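Local coordinates for protein succinylglutamate desuccinylase (Vibrio parahaemolyticus, PDB 2BCO) that probably hydrolyses N-succinylglutamate to succinate and glutamate, the last step of arginine breakdown by the succinyltransferase pathway, using one bound zinc ion, at residues Thr165-Pro170 against Leu216-Gly221; His151-Cys156 against Ser201-Tyr206; Ile190-Leu195 against Ile258-Ser263. All blocks are in the same frame, centred on the assembly; numbering follows the deposited sequence.

Interaction 1: Thr165-Pro170 against Leu216-Gly221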
ATOM      1  N   THR A 165      -6.046   8.396  -7.189  1.00 13.94           N
ATOM      2  CA  THR A 165      -5.609   7.083  -6.721  1.00 12.04           C
ATOM      3  C   THR A 165      -4.506   6.581  -7.650  1.00 12.05           C
ATOM      4  O   THR A 165      -4.517   6.856  -8.853  1.00 11.98           O
ATOM      5  CB  THR A 165      -6.734   6.009  -6.746  1.00 13.13           C
ATOM      6  OG1 THR A 165      -7.241   5.870  -8.081  1.00 13.61           O
ATOM      7  CG2 THR A 165      -7.858   6.369  -5.796  1.00 12.95           C
ATOM      8  N   PHE A 166      -3.543   5.870  -7.074  1.00  6.31           N
ATOM      9  CA  PHE A 166      -2.459   5.273  -7.838  1.00  5.13           C
ATOM     10  C   PHE A 166      -1.771   4.245  -6.962  1.00  5.28           C
ATOM     11  O   PHE A 166      -1.988   4.219  -5.754  1.00  6.13           O
ATOM     12  CB  PHE A 166      -1.478   6.336  -8.379  1.00  5.09           C
ATOM     13  CG  PHE A 166      -0.574   6.960  -7.345  1.00  9.44           C
ATOM     14  CD1 PHE A 166       0.664   6.392  -7.049  1.00  8.27           C
ATOM     15  CD2 PHE A 166      -0.909   8.173  -6.745  1.00  8.01           C
ATOM     16  CE1 PHE A 166       1.561   7.025  -6.175  1.00 11.53           C
ATOM     17  CE2 PHE A 166      -0.015   8.814  -5.867  1.00 12.06           C
ATOM     18  CZ  PHE A 166       1.224   8.235  -5.588  1.00 11.67           C
ATOM     19  N   ALA A 167      -0.961   3.383  -7.567  1.00  9.24           N
ATOM     20  CA  ALA A 167      -0.287   2.339  -6.814  1.00  8.28           C
ATOM     21  C   ALA A 167       1.162   2.189  -7.225  1.00  9.96           C
ATOM     22  O   ALA A 167       1.573   2.633  -8.302  1.00 11.30           O
ATOM     23  CB  ALA A 167      -1.023   1.010  -7.003  1.00  2.10           C
ATOM     24  N   VAL A 168       1.930   1.548  -6.356  1.00 11.46           N
ATOM     25  CA  VAL A 168       3.338   1.311  -6.600  1.00 12.12           C
ATOM     26  C   VAL A 168       3.631  -0.180  -6.488  1.00 14.64           C
ATOM     27  O   VAL A 168       3.356  -0.796  -5.458  1.00 14.24           O
ATOM     28  CB  VAL A 168       4.213   2.079  -5.586  1.00 10.36           C
ATOM     29  CG1 VAL A 168       5.672   1.745  -5.807  1.00 11.97           C
ATOM     30  CG2 VAL A 168       3.985   3.571  -5.733  1.00 11.05           C
ATOM     31  N   SER A 169       4.173  -0.752  -7.560  1.00 11.19           N
ATOM     32  CA  SER A 169       4.517  -2.170  -7.596  1.00 12.05           C
ATOM     33  C   SER A 169       6.017  -2.331  -7.316  1.00 12.90           C
ATOM     34  O   SER A 169       6.850  -1.843  -8.083  1.00 13.33           O
ATOM     35  CB  SER A 169       4.179  -2.762  -8.968  1.00  7.36           C
ATOM     36  OG  SER A 169       4.559  -4.121  -9.031  1.00  7.64           O
ATOM     37  N   PRO A 170       6.371  -3.036  -6.225  1.00 13.76           N
ATOM     38  CA  PRO A 170       7.756  -3.282  -5.799  1.00 14.18           C
ATOM     39  C   PRO A 170       8.622  -3.981  -6.837  1.00 14.59           C
ATOM     40  O   PRO A 170       8.120  -4.701  -7.701  1.00 13.18           O
ATOM     41  CB  PRO A 170       7.593  -4.141  -4.544  1.00 18.76           C
ATOM     42  CG  PRO A 170       6.237  -3.795  -4.056  1.00 22.07           C
ATOM     43  CD  PRO A 170       5.444  -3.756  -5.341  1.00 18.44           C
ATOM     44  N   LEU A 216       1.282  -4.478  -3.544  1.00  7.93           N
ATOM     45  CA  LEU A 216       1.207  -3.093  -3.957  1.00  8.57           C
ATOM     46  C   LEU A 216       1.106  -2.200  -2.749  1.00  6.95           C
ATOM     47  O   LEU A 216       0.640  -2.605  -1.685  1.00 11.65           O
ATOM     48  CB  LEU A 216      -0.043  -2.828  -4.804  1.00  7.78           C
ATOM     49  CG  LEU A 216      -0.364  -3.562  -6.101  1.00  9.34           C
ATOM     50  CD1 LEU A 216      -1.845  -3.335  -6.423  1.00  4.05           C
ATOM     51  CD2 LEU A 216       0.532  -3.055  -7.228  1.00  6.05           C
ATOM     52  N   THR A 217       1.539  -0.967  -2.936  1.00 10.05           N
ATOM     53  CA  THR A 217       1.389   0.054  -1.922  1.00 10.36           C
ATOM     54  C   THR A 217       0.366   0.902  -2.668  1.00 10.34           C
ATOM     55  O   THR A 217       0.641   1.381  -3.767  1.00 10.74           O
ATOM     56  CB  THR A 217       2.673   0.851  -1.714  1.00  7.74           C
ATOM     57  OG1 THR A 217       3.676  -0.019  -1.180  1.00 10.90           O
ATOM     58  CG2 THR A 217       2.425   2.007  -0.739  1.00 10.63           C
HETATM   59  N   MSE A 218      -0.821   1.056  -2.103  1.00 10.74           N
HETATM   60  CA  MSE A 218      -1.860   1.827  -2.773  1.00 11.81           C
HETATM   61  C   MSE A 218      -2.146   3.183  -2.119  1.00 11.36           C
HETATM   62  O   MSE A 218      -2.440   3.260  -0.926  1.00 13.61           O
HETATM   63  CB  MSE A 218      -3.142   0.983  -2.851  1.00  7.17           C
HETATM   64  CG  MSE A 218      -2.939  -0.355  -3.564  1.00  7.86           C
HETATM   65 SE   MSE A 218      -4.483  -1.528  -3.572  1.00 29.94          SE
HETATM   66  CE  MSE A 218      -5.288  -0.896  -5.212  1.00 17.40           C
ATOM     67  N   GLU A 219      -2.043   4.249  -2.909  1.00 16.55           N
ATOM     68  CA  GLU A 219      -2.308   5.607  -2.432  1.00 15.96           C
ATOM     69  C   GLU A 219      -3.785   5.933  -2.692  1.00 15.55           C
ATOM     70  O   GLU A 219      -4.169   6.301  -3.808  1.00 15.11           O
ATOM     71  CB  GLU A 219      -1.431   6.609  -3.177  1.00 24.46           C
ATOM     72  CG  GLU A 219       0.060   6.299  -3.169  1.00 32.74           C
ATOM     73  CD  GLU A 219       0.692   6.371  -1.782  1.00 35.32           C
ATOM     74  OE1 GLU A 219       0.346   7.279  -0.996  1.00 38.69           O
ATOM     75  OE2 GLU A 219       1.558   5.528  -1.488  1.00 38.31           O
ATOM     76  N   LEU A 220      -4.599   5.787  -1.650  1.00 12.84           N
ATOM     77  CA  LEU A 220      -6.038   6.026  -1.717  1.00 10.39           C
ATOM     78  C   LEU A 220      -6.434   7.391  -1.166  1.00 12.15           C
ATOM     79  O   LEU A 220      -6.640   7.556   0.040  1.00 12.57           O
ATOM     80  CB  LEU A 220      -6.780   4.949  -0.925  1.00  6.93           C
ATOM     81  CG  LEU A 220      -6.935   3.550  -1.512  1.00 14.92           C
ATOM     82  CD1 LEU A 220      -5.779   3.220  -2.421  1.00 14.50           C
ATOM     83  CD2 LEU A 220      -7.060   2.542  -0.380  1.00  8.70           C
ATOM     84  N   GLY A 221      -6.551   8.368  -2.048  1.00 12.73           N
ATOM     85  CA  GLY A 221      -6.947   9.681  -1.601  1.00 15.08           C
ATOM     86  C   GLY A 221      -5.877  10.400  -0.803  1.00 13.97           C
ATOM     87  O   GLY A 221      -4.689  10.106  -0.922  1.00 13.72           O
TER
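The F166 ring carries E219 CG on one face. This is a CH-pi contact: CG lies 3.5 Å from the ring centroid and 22° off the ring normal, displaced toward the CZ side of the rim. F284 meets the same ring in an edge-to-face pair. The carboxylate of E219 is flat too, and its plane is turned 30° from that of the ring. The two side chains run side by side and point the same way. Torsions explain the overlap. F166 CG sits between the backbone N and the carbonyl carbon (chi1 73°). E219 CG, anti to its own carbonyl carbon, lies on the ring, and a bend at chi2 then turns the carboxylate.

The strands themselves pair antiparallel. F166 and E219 form a hydrogen-bonded pair with unequal bonds. E219 N gives a good bond to F166 O at 2.8 Å, while F166 N to E219 O is weak at 3.4 Å. V168 and T217 form the next such pair: V168 N reaches T217 O at 2.9 Å, and T217 N reaches V168 O at 3.1 Å. On the opposite side of the sheet A167 CB packs on M218 CG, a selenomethionine carbon, at 4.2 Å. L216 CD2 touches S169 CB near the end of the pairing. Helix 179-188 packs on A167, L216 and M218.

This is an antiparallel pair within the mixed sheet of the zinc-dependent AspA/AstE catalytic domain. E219 is the predicted active-site residue, and the nearest atom of its side chain is about 5 Å from the zinc ion.

Interaction 2: His151-Cys156 against Ser201-Tyr206. With ZN (zinc ion), chain C.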
ATOM      1  N   HIS A 151      -0.699  -9.074  -1.164  1.00 11.25           N
ATOM      2  CA  HIS A 151      -0.464  -8.120  -0.098  1.00  9.90           C
ATOM      3  C   HIS A 151      -0.805  -6.736  -0.613  1.00  9.72           C
ATOM      4  O   HIS A 151      -0.118  -6.183  -1.467  1.00 11.09           O
ATOM      5  CB  HIS A 151       0.984  -8.132   0.395  1.00 11.12           C
ATOM      6  CG  HIS A 151       1.209  -7.237   1.579  1.00 12.30           C
ATOM      7  ND1 HIS A 151       2.418  -7.151   2.236  1.00 13.01           N
ATOM      8  CD2 HIS A 151       0.369  -6.394   2.228  1.00 14.52           C
ATOM      9  CE1 HIS A 151       2.313  -6.293   3.237  1.00 15.64           C
ATOM     10  NE2 HIS A 151       1.081  -5.819   3.254  1.00 16.43           N
ATOM     11  N   LEU A 152      -1.890  -6.194  -0.088  1.00 11.35           N
ATOM     12  CA  LEU A 152      -2.347  -4.871  -0.458  1.00  9.84           C
ATOM     13  C   LEU A 152      -2.153  -3.958   0.751  1.00  9.67           C
ATOM     14  O   LEU A 152      -2.868  -4.070   1.749  1.00  9.52           O
ATOM     15  CB  LEU A 152      -3.824  -4.923  -0.860  1.00  7.39           C
ATOM     16  CG  LEU A 152      -4.225  -5.426  -2.252  1.00 11.69           C
ATOM     17  CD1 LEU A 152      -3.367  -6.580  -2.704  1.00 15.54           C
ATOM     18  CD2 LEU A 152      -5.673  -5.851  -2.211  1.00  6.65           C
ATOM     19  N   ASP A 153      -1.160  -3.080   0.663  1.00 11.43           N
ATOM     20  CA  ASP A 153      -0.858  -2.130   1.734  1.00 11.85           C
ATOM     21  C   ASP A 153      -1.538  -0.803   1.398  1.00 11.40           C
ATOM     22  O   ASP A 153      -1.133  -0.113   0.461  1.00 12.91           O
ATOM     23  CB  ASP A 153       0.653  -1.908   1.845  1.00  6.84           C
ATOM     24  CG  ASP A 153       1.019  -1.109   3.073  1.00  6.23           C
ATOM     25  OD1 ASP A 153       2.129  -0.544   3.137  1.00  4.94           O
ATOM     26  OD2 ASP A 153       0.179  -1.054   3.990  1.00 10.86           O
ATOM     27  N   LEU A 154      -2.542  -0.433   2.187  1.00 13.43           N
ATOM     28  CA  LEU A 154      -3.324   0.780   1.923  1.00 13.05           C
ATOM     29  C   LEU A 154      -2.863   2.082   2.583  1.00 15.32           C
ATOM     30  O   LEU A 154      -2.834   2.202   3.813  1.00 14.06           O
ATOM     31  CB  LEU A 154      -4.781   0.502   2.282  1.00  8.80           C
ATOM     32  CG  LEU A 154      -5.261  -0.898   1.875  1.00  9.13           C
ATOM     33  CD1 LEU A 154      -6.756  -1.051   2.206  1.00  5.03           C
ATOM     34  CD2 LEU A 154      -5.009  -1.113   0.364  1.00  6.57           C
ATOM     35  N   HIS A 155      -2.541   3.064   1.743  1.00 11.03           N
ATOM     36  CA  HIS A 155      -2.065   4.365   2.192  1.00  9.56           C
ATOM     37  C   HIS A 155      -2.910   5.516   1.629  1.00 11.82           C
ATOM     38  O   HIS A 155      -3.917   5.289   0.949  1.00  9.90           O
ATOM     39  CB  HIS A 155      -0.602   4.540   1.764  1.00  9.14           C
ATOM     40  CG  HIS A 155       0.327   3.536   2.374  1.00 11.19           C
ATOM     41  ND1 HIS A 155       1.374   3.896   3.198  1.00 11.71           N
ATOM     42  CD2 HIS A 155       0.353   2.189   2.305  1.00 13.58           C
ATOM     43  CE1 HIS A 155       2.002   2.812   3.612  1.00 11.44           C
ATOM     44  NE2 HIS A 155       1.403   1.759   3.086  1.00 17.35           N
ATOM     45  N   CYS A 156      -2.502   6.742   1.960  1.00 10.08           N
ATOM     46  CA  CYS A 156      -3.138   7.969   1.478  1.00 13.28           C
ATOM     47  C   CYS A 156      -1.982   8.907   1.151  1.00 16.30           C
ATOM     48  O   CYS A 156      -0.975   8.915   1.857  1.00 19.22           O
ATOM     49  CB  CYS A 156      -4.008   8.623   2.556  1.00  9.39           C
ATOM     50  SG  CYS A 156      -5.475   7.718   2.972  1.00 11.86           S
ATOM     51  N   SER A 201      12.220  -0.430   0.904  1.00 15.45           N
ATOM     52  CA  SER A 201      12.241  -0.756   2.322  1.00 14.97           C
ATOM     53  C   SER A 201      10.830  -0.732   2.881  1.00 13.36           C
ATOM     54  O   SER A 201      10.646  -0.700   4.102  1.00 14.81           O
ATOM     55  CB  SER A 201      13.080   0.272   3.074  1.00 16.50           C
ATOM     56  OG  SER A 201      12.467   1.556   2.964  1.00 19.47           O
ATOM     57  N   THR A 202       9.839  -0.747   1.993  1.00 10.27           N
ATOM     58  CA  THR A 202       8.447  -0.702   2.425  1.00  8.99           C
ATOM     59  C   THR A 202       7.897  -2.059   2.816  1.00  9.23           C
ATOM     60  O   THR A 202       8.503  -3.094   2.562  1.00 12.82           O
ATOM     61  CB  THR A 202       7.537  -0.107   1.341  1.00 12.35           C
ATOM     62  OG1 THR A 202       7.537  -0.969   0.189  1.00 12.80           O
ATOM     63  CG2 THR A 202       8.017   1.303   0.962  1.00  7.25           C
ATOM     64  N   PHE A 203       6.727  -2.029   3.436  1.00  9.68           N
ATOM     65  CA  PHE A 203       6.056  -3.233   3.891  1.00 10.57           C
ATOM     66  C   PHE A 203       5.634  -4.076   2.682  1.00 12.94           C
ATOM     67  O   PHE A 203       5.731  -5.307   2.703  1.00 15.00           O
ATOM     68  CB  PHE A 203       4.847  -2.815   4.726  1.00  5.55           C
ATOM     69  CG  PHE A 203       4.163  -3.947   5.444  1.00  7.87           C
ATOM     70  CD1 PHE A 203       4.879  -5.055   5.893  1.00  7.37           C
ATOM     71  CD2 PHE A 203       2.801  -3.870   5.727  1.00  5.66           C
ATOM     72  CE1 PHE A 203       4.253  -6.056   6.619  1.00  7.25           C
ATOM     73  CE2 PHE A 203       2.165  -4.864   6.457  1.00  8.19           C
ATOM     74  CZ  PHE A 203       2.891  -5.965   6.900  1.00  7.52           C
ATOM     75  N   SER A 204       5.169  -3.398   1.633  1.00 10.09           N
ATOM     76  CA  SER A 204       4.745  -4.043   0.397  1.00  9.64           C
ATOM     77  C   SER A 204       5.932  -4.732  -0.282  1.00 10.07           C
ATOM     78  O   SER A 204       5.839  -5.884  -0.709  1.00  8.83           O
ATOM     79  CB  SER A 204       4.148  -2.989  -0.545  1.00 11.75           C
ATOM     80  OG  SER A 204       3.802  -3.552  -1.792  1.00 20.21           O
ATOM     81  N   TRP A 205       7.046  -4.012  -0.386  1.00 13.38           N
ATOM     82  CA  TRP A 205       8.250  -4.562  -0.998  1.00 13.11           C
ATOM     83  C   TRP A 205       8.720  -5.797  -0.231  1.00 11.75           C
ATOM     84  O   TRP A 205       9.160  -6.770  -0.833  1.00 14.96           O
ATOM     85  CB  TRP A 205       9.380  -3.522  -1.023  1.00  9.58           C
ATOM     86  CG  TRP A 205      10.750  -4.132  -1.273  1.00 14.27           C
ATOM     87  CD1 TRP A 205      11.313  -4.414  -2.483  1.00 15.51           C
ATOM     88  CD2 TRP A 205      11.679  -4.609  -0.280  1.00 11.39           C
ATOM     89  NE1 TRP A 205      12.527  -5.034  -2.306  1.00 13.81           N
ATOM     90  CE2 TRP A 205      12.775  -5.165  -0.974  1.00 13.26           C
ATOM     91  CE3 TRP A 205      11.688  -4.614   1.118  1.00 11.40           C
ATOM     92  CZ2 TRP A 205      13.876  -5.736  -0.302  1.00 14.91           C
ATOM     93  CZ3 TRP A 205      12.784  -5.182   1.784  1.00 11.88           C
ATOM     94  CH2 TRP A 205      13.861  -5.732   1.069  1.00 12.44           C
ATOM     95  N   TYR A 206       8.625  -5.758   1.095  1.00 12.07           N
ATOM     96  CA  TYR A 206       9.062  -6.888   1.911  1.00 12.94           C
ATOM     97  C   TYR A 206       8.322  -8.190   1.579  1.00 13.13           C
ATOM     98  O   TYR A 206       8.923  -9.263   1.557  1.00 14.71           O
ATOM     99  CB  TYR A 206       8.883  -6.575   3.396  1.00 13.70           C
ATOM    100  CG  TYR A 206       9.357  -7.678   4.307  1.00 14.90           C
ATOM    101  CD1 TYR A 206      10.693  -7.765   4.685  1.00 16.86           C
ATOM    102  CD2 TYR A 206       8.471  -8.642   4.794  1.00 15.67           C
ATOM    103  CE1 TYR A 206      11.142  -8.782   5.539  1.00 17.52           C
ATOM    104  CE2 TYR A 206       8.908  -9.662   5.646  1.00 14.18           C
ATOM    105  CZ  TYR A 206      10.245  -9.723   6.012  1.00 15.82           C
ATOM    106  OH  TYR A 206      10.692 -10.702   6.867  1.00 18.87           O
TER
HETATM  107 ZN    ZN C 501       1.446   6.177   3.478  1.00 46.01          ZN
HETATM  108  O   HOH W   1       4.253  -0.352   1.678  1.00 15.76           O
HETATM  109  O   HOH W   2       2.116   7.854   1.663  1.00 20.89           O
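H151 meets F203 across this contact. Beyond CB, CG is anti to the backbone N (chi1 -175°), which carries the imidazole toward helix 203-211. ND1 hydrogen-bonds to S207 further along that helix. CE1 stands over the centre of the F203 ring, 3.4 Å above its plane. NE2 lies beside it, 3.5 Å from F203 CE2, and hydrogen-bonds to S59. The two rings form an edge-to-face pair with planes at 84°, the histidine giving the edge. F203 also stacks on F116.

D153 is the second link. Its OD1 lies 3.9 Å from F203 CB. No direct hydrogen bond joins the two segments, but a water bridges them. It donates to D153 OD1 at 2.6 Å and accepts from S204 N at 3.2 Å, at the start of the helix. T202 is the N-cap, and its OG1 accepts from W205 N.

H155 NE2 donates to D153 OD1, though the modelled distance is doubtful. H155 ND1 binds the zinc ion at 2.3 Å, alongside H63, E66 and a water. D153 is also bonded to S59 through OD2. This is consistent with D153 as a second-shell residue that helps fix the turn of the imidazole.

Interaction 3: Ile190-Leu195 against Ile258-Ser263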
ATOM      1  N   ILE A 190      -8.103   2.298 -10.152  1.00  7.85           N
ATOM      2  CA  ILE A 190      -6.893   2.984  -9.709  1.00  6.33           C
ATOM      3  C   ILE A 190      -6.345   3.622 -10.981  1.00  9.41           C
ATOM      4  O   ILE A 190      -6.022   2.938 -11.952  1.00 11.64           O
ATOM      5  CB  ILE A 190      -5.876   1.989  -9.117  1.00  5.41           C
ATOM      6  CG1 ILE A 190      -6.523   1.259  -7.937  1.00  3.93           C
ATOM      7  CG2 ILE A 190      -4.627   2.725  -8.645  1.00  5.01           C
ATOM      8  CD1 ILE A 190      -6.802   2.176  -6.717  1.00  2.10           C
ATOM      9  N   GLU A 191      -6.269   4.943 -10.977  1.00 12.08           N
ATOM     10  CA  GLU A 191      -5.837   5.695 -12.144  1.00 14.34           C
ATOM     11  C   GLU A 191      -4.466   5.389 -12.719  1.00 13.84           C
ATOM     12  O   GLU A 191      -4.277   5.480 -13.929  1.00 12.86           O
ATOM     13  CB  GLU A 191      -5.965   7.183 -11.841  1.00 18.58           C
ATOM     14  CG  GLU A 191      -7.398   7.573 -11.500  1.00 22.11           C
ATOM     15  CD  GLU A 191      -7.518   8.996 -11.005  1.00 27.78           C
ATOM     16  OE1 GLU A 191      -7.007   9.905 -11.694  1.00 28.73           O
ATOM     17  OE2 GLU A 191      -8.133   9.209  -9.934  1.00 32.26           O
ATOM     18  N   ALA A 192      -3.509   5.026 -11.872  1.00 12.14           N
ATOM     19  CA  ALA A 192      -2.177   4.733 -12.368  1.00 12.43           C
ATOM     20  C   ALA A 192      -1.381   3.816 -11.453  1.00 14.61           C
ATOM     21  O   ALA A 192      -1.632   3.753 -10.244  1.00 12.84           O
ATOM     22  CB  ALA A 192      -1.414   6.029 -12.580  1.00 11.05           C
ATOM     23  N   VAL A 193      -0.433   3.091 -12.049  1.00 10.44           N
ATOM     24  CA  VAL A 193       0.442   2.207 -11.293  1.00 12.35           C
ATOM     25  C   VAL A 193       1.888   2.505 -11.669  1.00 10.70           C
ATOM     26  O   VAL A 193       2.235   2.547 -12.845  1.00  7.68           O
ATOM     27  CB  VAL A 193       0.173   0.717 -11.574  1.00 25.00           C
ATOM     28  CG1 VAL A 193       0.983  -0.141 -10.603  1.00 21.07           C
ATOM     29  CG2 VAL A 193      -1.311   0.423 -11.424  1.00 31.57           C
ATOM     30  N   LEU A 194       2.718   2.736 -10.663  1.00 11.39           N
ATOM     31  CA  LEU A 194       4.130   3.026 -10.879  1.00 10.52           C
ATOM     32  C   LEU A 194       4.893   1.707 -10.637  1.00  9.85           C
ATOM     33  O   LEU A 194       4.769   1.093  -9.576  1.00  7.31           O
ATOM     34  CB  LEU A 194       4.598   4.097  -9.884  1.00 12.18           C
ATOM     35  CG  LEU A 194       5.845   4.948 -10.174  1.00 16.30           C
ATOM     36  CD1 LEU A 194       6.516   5.296  -8.851  1.00 12.75           C
ATOM     37  CD2 LEU A 194       6.823   4.216 -11.084  1.00 15.72           C
ATOM     38  N   LEU A 195       5.651   1.265 -11.633  1.00  8.68           N
ATOM     39  CA  LEU A 195       6.427   0.040 -11.514  1.00  9.81           C
ATOM     40  C   LEU A 195       7.819   0.417 -11.007  1.00  9.48           C
ATOM     41  O   LEU A 195       8.596   1.016 -11.741  1.00 11.44           O
ATOM     42  CB  LEU A 195       6.546  -0.637 -12.879  1.00 12.28           C
ATOM     43  CG  LEU A 195       5.237  -0.928 -13.609  1.00 14.84           C
ATOM     44  CD1 LEU A 195       5.543  -1.509 -14.969  1.00 15.35           C
ATOM     45  CD2 LEU A 195       4.379  -1.879 -12.797  1.00 11.83           C
ATOM     46  N   ILE A 258      -3.108   3.813 -16.058  1.00 11.29           N
ATOM     47  CA  ILE A 258      -1.903   4.281 -16.721  1.00 13.41           C
ATOM     48  C   ILE A 258      -0.699   3.569 -16.088  1.00 14.54           C
ATOM     49  O   ILE A 258      -0.635   3.418 -14.864  1.00 16.05           O
ATOM     50  CB  ILE A 258      -1.766   5.808 -16.573  1.00 18.17           C
ATOM     51  CG1 ILE A 258      -2.975   6.490 -17.232  1.00 17.35           C
ATOM     52  CG2 ILE A 258      -0.464   6.296 -17.219  1.00 17.98           C
ATOM     53  CD1 ILE A 258      -3.119   7.946 -16.864  1.00 14.54           C
ATOM     54  N   LYS A 259       0.231   3.112 -16.922  1.00 14.85           N
ATOM     55  CA  LYS A 259       1.414   2.412 -16.435  1.00 15.36           C
ATOM     56  C   LYS A 259       2.612   3.357 -16.532  1.00 16.70           C
ATOM     57  O   LYS A 259       2.867   3.950 -17.586  1.00 17.29           O
ATOM     58  CB  LYS A 259       1.685   1.159 -17.280  1.00 20.36           C
ATOM     59  CG  LYS A 259       0.473   0.256 -17.559  1.00 19.52           C
ATOM     60  CD  LYS A 259      -0.090  -0.384 -16.289  1.00 21.00           C
ATOM     61  CE  LYS A 259      -1.179  -1.412 -16.609  1.00 17.49           C
ATOM     62  NZ  LYS A 259      -2.332  -0.833 -17.367  1.00 15.11           N
ATOM     63  N   TYR A 260       3.341   3.503 -15.430  1.00 10.20           N
ATOM     64  CA  TYR A 260       4.509   4.377 -15.387  1.00  9.70           C
ATOM     65  C   TYR A 260       5.750   3.553 -15.080  1.00  8.66           C
ATOM     66  O   TYR A 260       5.652   2.466 -14.530  1.00 10.25           O
ATOM     67  CB  TYR A 260       4.356   5.441 -14.293  1.00 12.28           C
ATOM     68  CG  TYR A 260       3.387   6.562 -14.605  1.00 14.10           C
ATOM     69  CD1 TYR A 260       3.769   7.642 -15.402  1.00 15.11           C
ATOM     70  CD2 TYR A 260       2.091   6.544 -14.104  1.00 12.51           C
ATOM     71  CE1 TYR A 260       2.877   8.680 -15.695  1.00 13.08           C
ATOM     72  CE2 TYR A 260       1.194   7.577 -14.388  1.00 14.12           C
ATOM     73  CZ  TYR A 260       1.592   8.639 -15.182  1.00 13.72           C
ATOM     74  OH  TYR A 260       0.706   9.659 -15.457  1.00 17.05           O
ATOM     75  N   ARG A 261       6.910   4.071 -15.458  1.00  7.57           N
ATOM     76  CA  ARG A 261       8.183   3.416 -15.178  1.00  9.49           C
ATOM     77  C   ARG A 261       9.070   4.528 -14.644  1.00  9.91           C
ATOM     78  O   ARG A 261       8.781   5.706 -14.856  1.00  6.69           O
ATOM     79  CB  ARG A 261       8.808   2.806 -16.445  1.00 13.57           C
ATOM     80  CG  ARG A 261       9.396   3.803 -17.444  1.00 15.09           C
ATOM     81  CD  ARG A 261      10.097   3.071 -18.601  1.00 20.80           C
ATOM     82  NE  ARG A 261      10.512   3.962 -19.688  1.00 20.36           N
ATOM     83  CZ  ARG A 261      11.543   4.798 -19.632  1.00 21.96           C
ATOM     84  NH1 ARG A 261      12.289   4.872 -18.541  1.00 22.61           N
ATOM     85  NH2 ARG A 261      11.824   5.571 -20.674  1.00 25.43           N
ATOM     86  N   VAL A 262      10.146   4.171 -13.960  1.00 15.62           N
ATOM     87  CA  VAL A 262      11.033   5.193 -13.423  1.00 20.31           C
ATOM     88  C   VAL A 262      12.046   5.704 -14.455  1.00 24.23           C
ATOM     89  O   VAL A 262      12.974   4.991 -14.832  1.00 24.99           O
ATOM     90  CB  VAL A 262      11.783   4.658 -12.188  1.00 18.21           C
ATOM     91  CG1 VAL A 262      12.746   5.716 -11.657  1.00 18.68           C
ATOM     92  CG2 VAL A 262      10.774   4.245 -11.122  1.00 17.44           C
ATOM     93  N   SER A 263      11.852   6.936 -14.920  1.00 28.66           N
ATOM     94  CA  SER A 263      12.767   7.534 -15.889  1.00 32.74           C
ATOM     95  C   SER A 263      14.131   7.592 -15.234  1.00 35.36           C
ATOM     96  O   SER A 263      15.109   7.083 -15.773  1.00 36.08           O
ATOM     97  CB  SER A 263      12.316   8.948 -16.264  1.00 60.40           C
ATOM     98  OG  SER A 263      11.016   8.933 -16.827  1.00 63.69           O
TER
HETATM   99  O   HOH W   3      10.598   1.444 -13.601  1.00 10.82           O
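I258 O accepts the shortest bond between these strands, from V193 N at 2.8 Å. The same oxygen touches A192 CA in a CA-H...O contact at 3.2 Å. Three more backbone bonds continue the parallel pairing. I258 N donates to E191 O, Y260 N to V193 O, and L195 N to Y260 O. Beyond the last of these a water takes over, donating to L195 O at 2.8 Å and accepting from V262 N at 2.8 Å.

Y260 makes the main side-chain contact. Its CG lies beside the backbone N (chi1 -74°), and the ring comes edge-on to A192. A192 CB lies in the ring plane, 3.5 Å from Y260 CE2. The Y260 hydroxyl is hydrogen-bonded to H163, and F284 also meets the ring. I258 packs on the same side of the sheet, with its CB 4.0 Å from A192 CB. Further along, L194 CD2 reaches V262 CG2 at 4.0 Å and also lies near Y260 CB. V193, K259, L195 and R261 point to the other side, where V193 packs on L185 of helix 179-188 and L195 on Y341.

The short segments run at 24° to each other. Strand 192-195 lies in the family's catalytic range and strand 258-267 in its barrel-sandwich hybrid range. The arrangement is a parallel strand pairing that joins the catalytic part of the AspA/AstE fold to its C-terminal part.

How the interactions relate
Four neighbouring strands, 149-157, 214-220, 165-169 and 192-195, lead on to 258-267, and helix 203-211 packs beside the first of them. Interaction 1 is central, with its centre about 8 Å from that of interaction 2 and about 9 Å from that of interaction 3. Interactions 2 and 3 do not touch; their centres are about 16 Å apart. Along the sequence the order is 151-156, 165-170, 190-195, 201-206, 216-221, 258-263, so the segments of the contacts interleave. Interactions 1 and 2 bring the predicted active-site residue E219 close to the zinc ligand H155. Interaction 3 extends the strand pairing from this site to the hybrid domain.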